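Local atomic coordinates of polygalacturonase (Pectobacterium carotovorum subsp. carotovorum, PDB entry 1BHE), a protein that hydrolyses the alpha-1,4-glycosidic bonds between galacturonic acid units of polygalacturonan, contributing to the maceration and soft-rotting of plant tissue. Residues N277-K282 against I328-V333. Numbering follows the deposited sequence.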
loop_
_atom_site.group_PDB
_atom_site.type_symbol
_atom_site.label_atom_id
_atom_site.label_comp_id
_atom_site.label_asym_id
_atom_site.label_seq_id
_atom_site.Cartn_x
_atom_site.Cartn_y
_atom_site.Cartn_z
ATOM N N ASN A 277 13.352 -5.028 -5.128
ATOM C CA ASN A 277 14.076 -4.539 -3.960
ATOM C C ASN A 277 13.539 -5.326 -2.757
ATOM O O ASN A 277 12.369 -5.725 -2.771
ATOM C CB ASN A 277 13.913 -3.049 -3.713
ATOM C CG ASN A 277 14.179 -2.159 -4.900
ATOM O OD1 ASN A 277 15.274 -2.172 -5.476
ATOM N ND2 ASN A 277 13.183 -1.369 -5.285
ATOM N N GLY A 278 14.375 -5.558 -1.752
ATOM C CA GLY A 278 13.936 -6.310 -0.579
ATOM C C GLY A 278 13.451 -5.360 0.513
ATOM O O GLY A 278 12.292 -4.931 0.534
ATOM N N LEU A 279 14.367 -5.047 1.420
ATOM C CA LEU A 279 14.120 -4.138 2.532
ATOM C C LEU A 279 14.686 -2.766 2.181
ATOM O O LEU A 279 15.891 -2.613 1.961
ATOM C CB LEU A 279 14.757 -4.686 3.807
ATOM C CG LEU A 279 14.463 -6.148 4.152
ATOM C CD1 LEU A 279 15.371 -6.622 5.287
ATOM C CD2 LEU A 279 13.005 -6.332 4.532
ATOM N N ARG A 280 13.817 -1.757 2.118
ATOM C CA ARG A 280 14.267 -0.448 1.684
ATOM C C ARG A 280 13.861 0.754 2.510
ATOM O O ARG A 280 12.744 0.907 2.987
ATOM C CB ARG A 280 13.733 -0.271 0.248
ATOM C CG ARG A 280 14.170 1.014 -0.434
ATOM C CD ARG A 280 14.003 0.848 -1.946
ATOM N NE ARG A 280 12.588 0.954 -2.320
ATOM C CZ ARG A 280 12.202 1.354 -3.527
ATOM N NH1 ARG A 280 13.129 1.661 -4.433
ATOM N NH2 ARG A 280 10.915 1.442 -3.829
ATOM N N ILE A 281 14.821 1.660 2.677
ATOM C CA ILE A 281 14.634 2.951 3.312
ATOM C C ILE A 281 15.164 3.965 2.287
ATOM O O ILE A 281 16.355 3.950 1.963
ATOM C CB ILE A 281 15.297 3.166 4.672
ATOM C CG1 ILE A 281 14.940 2.061 5.661
ATOM C CG2 ILE A 281 14.874 4.535 5.213
ATOM C CD1 ILE A 281 15.583 2.143 7.024
ATOM N N LYS A 282 14.272 4.778 1.739
ATOM C CA LYS A 282 14.666 5.713 0.697
ATOM C C LYS A 282 14.113 7.112 0.885
ATOM O O LYS A 282 13.029 7.302 1.433
ATOM C CB LYS A 282 14.187 5.165 -0.663
ATOM C CG LYS A 282 12.676 5.000 -0.738
ATOM C CD LYS A 282 12.233 4.607 -2.139
ATOM C CE LYS A 282 10.880 5.214 -2.484
ATOM N NZ LYS A 282 9.797 4.190 -2.408
ATOM N N ILE A 328 18.638 1.241 13.340
ATOM C CA ILE A 328 18.192 0.398 12.234
ATOM C C ILE A 328 18.903 -0.943 12.329
ATOM O O ILE A 328 20.137 -1.012 12.277
ATOM C CB ILE A 328 18.459 1.081 10.881
ATOM C CG1 ILE A 328 17.745 2.432 10.796
ATOM C CG2 ILE A 328 18.023 0.199 9.721
ATOM C CD1 ILE A 328 18.265 3.362 9.724
ATOM N N THR A 329 18.161 -2.020 12.580
ATOM C CA THR A 329 18.762 -3.333 12.752
ATOM C C THR A 329 18.216 -4.393 11.808
ATOM O O THR A 329 17.031 -4.443 11.476
ATOM C CB THR A 329 18.572 -3.856 14.195
ATOM O OG1 THR A 329 17.162 -3.979 14.454
ATOM C CG2 THR A 329 19.178 -2.928 15.231
ATOM N N PHE A 330 19.110 -5.269 11.360
ATOM C CA PHE A 330 18.771 -6.407 10.520
ATOM C C PHE A 330 19.267 -7.672 11.233
ATOM O O PHE A 330 20.445 -7.737 11.582
ATOM C CB PHE A 330 19.388 -6.345 9.134
ATOM C CG PHE A 330 19.065 -5.174 8.260
ATOM C CD1 PHE A 330 19.669 -3.946 8.451
ATOM C CD2 PHE A 330 18.154 -5.305 7.221
ATOM C CE1 PHE A 330 19.367 -2.866 7.646
ATOM C CE2 PHE A 330 17.855 -4.235 6.401
ATOM C CZ PHE A 330 18.458 -3.013 6.613
ATOM N N LYS A 331 18.393 -8.643 11.441
ATOM C CA LYS A 331 18.762 -9.877 12.117
ATOM C C LYS A 331 18.179 -11.102 11.430
ATOM O O LYS A 331 16.982 -11.170 11.134
ATOM C CB LYS A 331 18.302 -9.849 13.580
ATOM C CG LYS A 331 18.747 -11.054 14.393
ATOM C CD LYS A 331 18.570 -10.814 15.883
ATOM C CE LYS A 331 19.389 -11.788 16.714
ATOM N NZ LYS A 331 19.143 -13.203 16.327
ATOM N N ASP A 332 19.032 -12.111 11.195
ATOM C CA ASP A 332 18.598 -13.343 10.541
ATOM C C ASP A 332 17.913 -13.034 9.207
ATOM O O ASP A 332 16.743 -13.353 8.994
ATOM C CB ASP A 332 17.636 -14.121 11.451
ATOM C CG ASP A 332 18.337 -14.693 12.669
ATOM O OD1 ASP A 332 19.525 -15.063 12.551
ATOM O OD2 ASP A 332 17.702 -14.771 13.742
ATOM N N VAL A 333 18.661 -12.409 8.307
ATOM C CA VAL A 333 18.171 -12.057 6.976
ATOM C C VAL A 333 18.991 -12.828 5.937
ATOM O O VAL A 333 20.220 -12.722 5.931
ATOM C CB VAL A 333 18.259 -10.547 6.718
ATOM C CG1 VAL A 333 17.977 -10.200 5.261
ATOM C CG2 VAL A 333 17.289 -9.781 7.616
#
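Inside the right-handed parallel beta-helix of this family 28 glycosyl hydrolase, Leu279 and Ile281 meet Phe330, Val333 and Ile328 across the core and illustrate how two walls of the coil pack. Segments 277-282 and 328-333 face each other from different walls, the end-to-end directions of residues 279-281 and 328-333 lying 163° apart. Their backbones stand well separated, with the CA atoms of Leu279 and Phe330 9.5 Å apart, and apolar side chains bridge the distance. Ile281 and Ile328 meet end-on through their terminal CD1 methyls, 4.0 Å apart. Tyr296 of strand 290-302 stacks on the Phe330 ring and also touches Leu279 and Ile281, so it borders both sides of the contact. Arg280, between the two inward residues, points the other way; it touches His251, an inferred active-site residue, and its NH2 forms a salt bridge with Asp224, which follows the predicted proton donor Asp223 in sequence. The side chains of Leu279 and His251 are about 12 Å apart. Leu279 and Phe330 pass alongside one another, pointing opposite ways. Leu279 CD1 meets the ring at its edge, in the ring plane, 3.6 Å from Phe330 CE2, while the same methyl lies 4.4 Å from Val333 CG2.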